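Local coordinates for leucine-rich repeat protein TpLRR (Treponema pallidum, PDB 6MLX) that is of unknown function but, as a secreted, probably periplasmic leucine-rich repeat protein, may offer its repeat surface for binding partners, at residues Pro44-Gly55 and Ser67-Gly78. Numbering follows the deposited sequence.
Sequences PVVEVATKAFYG and SVRMIGQHAFDG
Phe53 and Phe76 point the same way into the core and form an offset stack, ring centroids 4.7 Å apart and planes at 22°. The overlap is partial: Phe76 CE1 lies over one face of the Phe53 ring toward its rim, while Val48 CG1 meets the edge of that ring in its plane. Both side chains hold CG anti to the carbonyl carbon, beside the backbone N, which keeps the rings in step; Tyr27 and Phe99 meet Phe53 and Phe76 respectively, extending an aromatic ladder.

Beyond the phenylalanines, Tyr54 and Asp77 also run side by side. Tyr54 CE1 comes 3.7 Å from Asp77 OD2, ring and carboxylate planes 67° apart, and the His74 carbonyl O sits at the ring's edge. Asp77 OD2 spends its anti lone pair on His74 ND1, 2.7 Å away and nearly in the imidazole plane, a bond that, with His97 stacked on the ring, limits the imidazole's rotation. Nearby, Thr50 CG2 packs 3.5 Å from Gln73 CG, and a water joins Thr50 OG1 to Gln73 N.

On the strands, Glu47 and Met70 align their CG atoms at 3.7 Å. Parallel bonding from Val48 N to Met70 O (3.0 Å) and Gly72 N to Val48 O (2.7 Å) continues through the turns and beyond, Phe53 N bonding to Ala75 O and Gly55 N to Asp77 O.

Pairing of equivalent positions in this way is characteristic of neighbouring coils in a leucine-rich repeat solenoid of the BspA type. Its chemistry implies that backbone bonds set the register, stacked apolar groups fill the interior, and the His-carboxylate bond holds His74 and Asp77 together beside the Tyr54 ring.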
loop_
_atom_site.group_PDB
_atom_site.type_symbol
_atom_site.label_atom_id
_atom_site.label_comp_id
_atom_site.label_asym_id
_atom_site.label_seq_id
_atom_site.Cartn_x
_atom_site.Cartn_y
_atom_site.Cartn_z
ATOM N N PRO A 44 23.204 -3.124 4.978
ATOM C CA PRO A 44 21.814 -3.559 4.821
ATOM C C PRO A 44 21.046 -2.662 3.856
ATOM O O PRO A 44 21.274 -1.449 3.772
ATOM C CB PRO A 44 21.256 -3.443 6.243
ATOM C CG PRO A 44 22.041 -2.310 6.835
ATOM C CD PRO A 44 23.442 -2.522 6.302
ATOM N N VAL A 45 20.118 -3.284 3.126
ATOM C CA VAL A 45 19.272 -2.580 2.168
ATOM C C VAL A 45 18.027 -2.097 2.910
ATOM O O VAL A 45 17.171 -2.904 3.293
ATOM C CB VAL A 45 18.905 -3.479 0.981
ATOM C CG1 VAL A 45 17.888 -2.784 0.088
ATOM C CG2 VAL A 45 20.152 -3.855 0.183
ATOM N N VAL A 46 17.916 -0.780 3.101
ATOM C CA VAL A 46 16.938 -0.206 4.025
ATOM C C VAL A 46 15.819 0.573 3.341
ATOM O O VAL A 46 14.847 0.948 4.022
ATOM C CB VAL A 46 17.622 0.693 5.075
ATOM C CG1 VAL A 46 18.546 -0.137 5.951
ATOM C CG2 VAL A 46 18.390 1.794 4.390
ATOM N N GLU A 47 15.918 0.847 2.041
ATOM C CA GLU A 47 14.922 1.683 1.386
ATOM C C GLU A 47 14.788 1.298 -0.083
ATOM O O GLU A 47 15.781 0.981 -0.744
ATOM C CB GLU A 47 15.291 3.160 1.527
ATOM C CG GLU A 47 14.383 4.121 0.781
ATOM C CD GLU A 47 14.692 5.572 1.109
ATOM O OE1 GLU A 47 14.356 6.462 0.303
ATOM O OE2 GLU A 47 15.279 5.823 2.180
ATOM N N VAL A 48 13.551 1.306 -0.579
ATOM C CA VAL A 48 13.272 1.242 -2.013
ATOM C C VAL A 48 12.856 2.644 -2.444
ATOM O O VAL A 48 11.746 3.090 -2.132
ATOM C CB VAL A 48 12.184 0.211 -2.350
ATOM C CG1 VAL A 48 11.897 0.222 -3.855
ATOM C CG2 VAL A 48 12.568 -1.179 -1.882
ATOM N N ALA A 49 13.732 3.335 -3.176
ATOM C CA ALA A 49 13.574 4.761 -3.445
ATOM C C ALA A 49 12.452 5.044 -4.445
ATOM O O ALA A 49 11.923 4.155 -5.121
ATOM C CB ALA A 49 14.875 5.363 -3.979
ATOM N N THR A 50 12.099 6.325 -4.514
ATOM C CA THR A 50 11.163 6.886 -5.483
ATOM C C THR A 50 11.306 6.250 -6.864
ATOM O O THR A 50 12.392 6.245 -7.445
ATOM C CB THR A 50 11.402 8.400 -5.567
ATOM O OG1 THR A 50 10.988 9.022 -4.337
ATOM C CG2 THR A 50 10.620 9.012 -6.714
ATOM N N LYS A 51 10.205 5.684 -7.380
ATOM C CA LYS A 51 10.101 5.176 -8.754
ATOM C C LYS A 51 11.123 4.080 -9.081
ATOM O O LYS A 51 11.458 3.869 -10.254
ATOM C CB LYS A 51 10.230 6.313 -9.792
ATOM C CG LYS A 51 9.177 7.409 -9.701
ATOM C CD LYS A 51 9.382 8.533 -10.744
ATOM C CE LYS A 51 8.188 8.624 -11.705
ATOM N NZ LYS A 51 7.660 10.050 -11.912
ATOM N N ALA A 52 11.625 3.352 -8.084
ATOM C CA ALA A 52 12.706 2.405 -8.346
ATOM C C ALA A 52 12.248 1.246 -9.236
ATOM O O ALA A 52 13.035 0.723 -10.036
ATOM C CB ALA A 52 13.276 1.886 -7.025
ATOM N N PHE A 53 10.990 0.817 -9.117
ATOM C CA PHE A 53 10.456 -0.215 -10.003
ATOM C C PHE A 53 9.376 0.349 -10.917
ATOM O O PHE A 53 8.499 -0.384 -11.378
ATOM C CB PHE A 53 9.892 -1.405 -9.225
ATOM C CG PHE A 53 10.912 -2.174 -8.440
ATOM C CD1 PHE A 53 11.335 -3.422 -8.863
ATOM C CD2 PHE A 53 11.437 -1.659 -7.271
ATOM C CE1 PHE A 53 12.267 -4.141 -8.129
ATOM C CE2 PHE A 53 12.364 -2.364 -6.538
ATOM C CZ PHE A 53 12.784 -3.607 -6.967
ATOM N N TYR A 54 9.424 1.652 -11.158
ATOM C CA TYR A 54 8.419 2.326 -11.964
ATOM C C TYR A 54 8.309 1.680 -13.346
ATOM O O TYR A 54 9.310 1.546 -14.061
ATOM C CB TYR A 54 8.800 3.796 -12.066
ATOM C CG TYR A 54 7.834 4.678 -12.787
ATOM C CD1 TYR A 54 6.834 5.359 -12.096
ATOM C CD2 TYR A 54 7.929 4.859 -14.154
ATOM C CE1 TYR A 54 5.945 6.188 -12.755
ATOM C CE2 TYR A 54 7.041 5.685 -14.831
ATOM C CZ TYR A 54 6.058 6.352 -14.122
ATOM O OH TYR A 54 5.173 7.173 -14.782
ATOM N N GLY A 55 7.098 1.251 -13.702
ATOM C CA GLY A 55 6.845 0.681 -15.011
ATOM C C GLY A 55 7.424 -0.691 -15.280
ATOM O O GLY A 55 7.497 -1.097 -16.444
ATOM N N SER A 67 15.215 -5.747 6.363
ATOM C CA SER A 67 15.929 -4.494 6.558
ATOM C C SER A 67 15.256 -3.302 5.888
ATOM O O SER A 67 15.599 -2.158 6.211
ATOM C CB SER A 67 17.358 -4.649 6.029
ATOM O OG SER A 67 17.342 -5.361 4.799
ATOM N N VAL A 68 14.315 -3.519 4.969
ATOM C CA VAL A 68 13.709 -2.384 4.277
ATOM C C VAL A 68 12.710 -1.698 5.200
ATOM O O VAL A 68 11.748 -2.315 5.672
ATOM C CB VAL A 68 13.042 -2.811 2.966
ATOM C CG1 VAL A 68 12.171 -1.673 2.451
ATOM C CG2 VAL A 68 14.102 -3.174 1.933
ATOM N N ARG A 69 12.929 -0.413 5.441
ATOM C CA ARG A 69 12.109 0.392 6.328
ATOM C C ARG A 69 11.106 1.256 5.581
ATOM O O ARG A 69 10.090 1.650 6.166
ATOM C CB ARG A 69 13.007 1.303 7.174
ATOM C CG ARG A 69 13.987 0.572 8.075
ATOM C CD ARG A 69 13.281 0.103 9.350
ATOM N NE ARG A 69 14.169 -0.583 10.297
ATOM C CZ ARG A 69 14.359 -1.905 10.347
ATOM N NH1 ARG A 69 13.736 -2.713 9.489
ATOM N NH2 ARG A 69 15.196 -2.430 11.244
ATOM N N MET A 70 11.361 1.536 4.308
ATOM C CA MET A 70 10.673 2.596 3.590
ATOM C C MET A 70 10.495 2.204 2.127
ATOM O O MET A 70 11.451 1.758 1.484
ATOM C CB MET A 70 11.473 3.898 3.693
ATOM C CG MET A 70 11.230 4.859 2.547
ATOM S SD MET A 70 9.681 5.669 2.864
ATOM C CE MET A 70 10.153 6.661 4.279
ATOM N N ILE A 71 9.287 2.382 1.602
ATOM C CA ILE A 71 9.018 2.261 0.171
ATOM C C ILE A 71 8.602 3.637 -0.335
ATOM O O ILE A 71 7.575 4.177 0.098
ATOM C CB ILE A 71 7.944 1.203 -0.127
ATOM C CG1 ILE A 71 8.429 -0.178 0.325
ATOM C CG2 ILE A 71 7.578 1.190 -1.612
ATOM C CD1 ILE A 71 7.405 -1.278 0.160
ATOM N N GLY A 72 9.409 4.209 -1.237
ATOM C CA GLY A 72 9.237 5.586 -1.667
ATOM C C GLY A 72 8.107 5.787 -2.667
ATOM O O GLY A 72 7.457 4.852 -3.129
ATOM N N GLN A 73 7.887 7.053 -3.016
ATOM C CA GLN A 73 6.731 7.405 -3.834
ATOM C C GLN A 73 6.820 6.770 -5.220
ATOM O O GLN A 73 7.898 6.661 -5.808
ATOM C CB GLN A 73 6.608 8.926 -3.959
ATOM C CG GLN A 73 7.743 9.564 -4.761
ATOM C CD GLN A 73 7.361 10.901 -5.370
ATOM O OE1 GLN A 73 6.724 11.721 -4.719
ATOM N NE2 GLN A 73 7.757 11.132 -6.631
ATOM N N HIS A 74 5.672 6.320 -5.726
ATOM C CA HIS A 74 5.581 5.713 -7.056
ATOM C C HIS A 74 6.579 4.565 -7.234
ATOM O O HIS A 74 6.978 4.260 -8.359
ATOM C CB HIS A 74 5.790 6.758 -8.171
ATOM C CG HIS A 74 4.775 7.867 -8.197
ATOM N ND1 HIS A 74 3.620 7.806 -8.948
ATOM C CD2 HIS A 74 4.771 9.084 -7.604
ATOM C CE1 HIS A 74 2.934 8.925 -8.791
ATOM N NE2 HIS A 74 3.606 9.713 -7.973
ATOM N N ALA A 75 6.999 3.917 -6.133
ATOM C CA ALA A 75 8.048 2.894 -6.240
ATOM C C ALA A 75 7.656 1.767 -7.191
ATOM O O ALA A 75 8.484 1.289 -7.976
ATOM C CB ALA A 75 8.384 2.318 -4.870
ATOM N N PHE A 76 6.410 1.301 -7.121
ATOM C CA PHE A 76 5.958 0.242 -8.015
ATOM C C PHE A 76 4.815 0.706 -8.905
ATOM O O PHE A 76 4.055 -0.121 -9.403
ATOM C CB PHE A 76 5.555 -1.001 -7.223
ATOM C CG PHE A 76 6.661 -1.563 -6.386
ATOM C CD1 PHE A 76 7.529 -2.507 -6.908
ATOM C CD2 PHE A 76 6.839 -1.148 -5.076
ATOM C CE1 PHE A 76 8.551 -3.033 -6.133
ATOM C CE2 PHE A 76 7.853 -1.668 -4.298
ATOM C CZ PHE A 76 8.712 -2.611 -4.828
ATOM N N ASP A 77 4.681 2.015 -9.099
ATOM C CA ASP A 77 3.713 2.575 -10.035
ATOM C C ASP A 77 3.874 1.919 -11.404
ATOM O O ASP A 77 4.967 1.922 -11.977
ATOM C CB ASP A 77 3.935 4.088 -10.116
ATOM C CG ASP A 77 2.871 4.819 -10.928
ATOM O OD1 ASP A 77 2.110 4.190 -11.689
ATOM O OD2 ASP A 77 2.801 6.053 -10.794
ATOM N N GLY A 78 2.802 1.294 -11.894
ATOM C CA GLY A 78 2.813 0.702 -13.219
ATOM C C GLY A 78 3.326 -0.720 -13.309
ATOM O O GLY A 78 3.513 -1.223 -14.424
HETATM O O HOH W 1 10.244 8.515 -1.833
#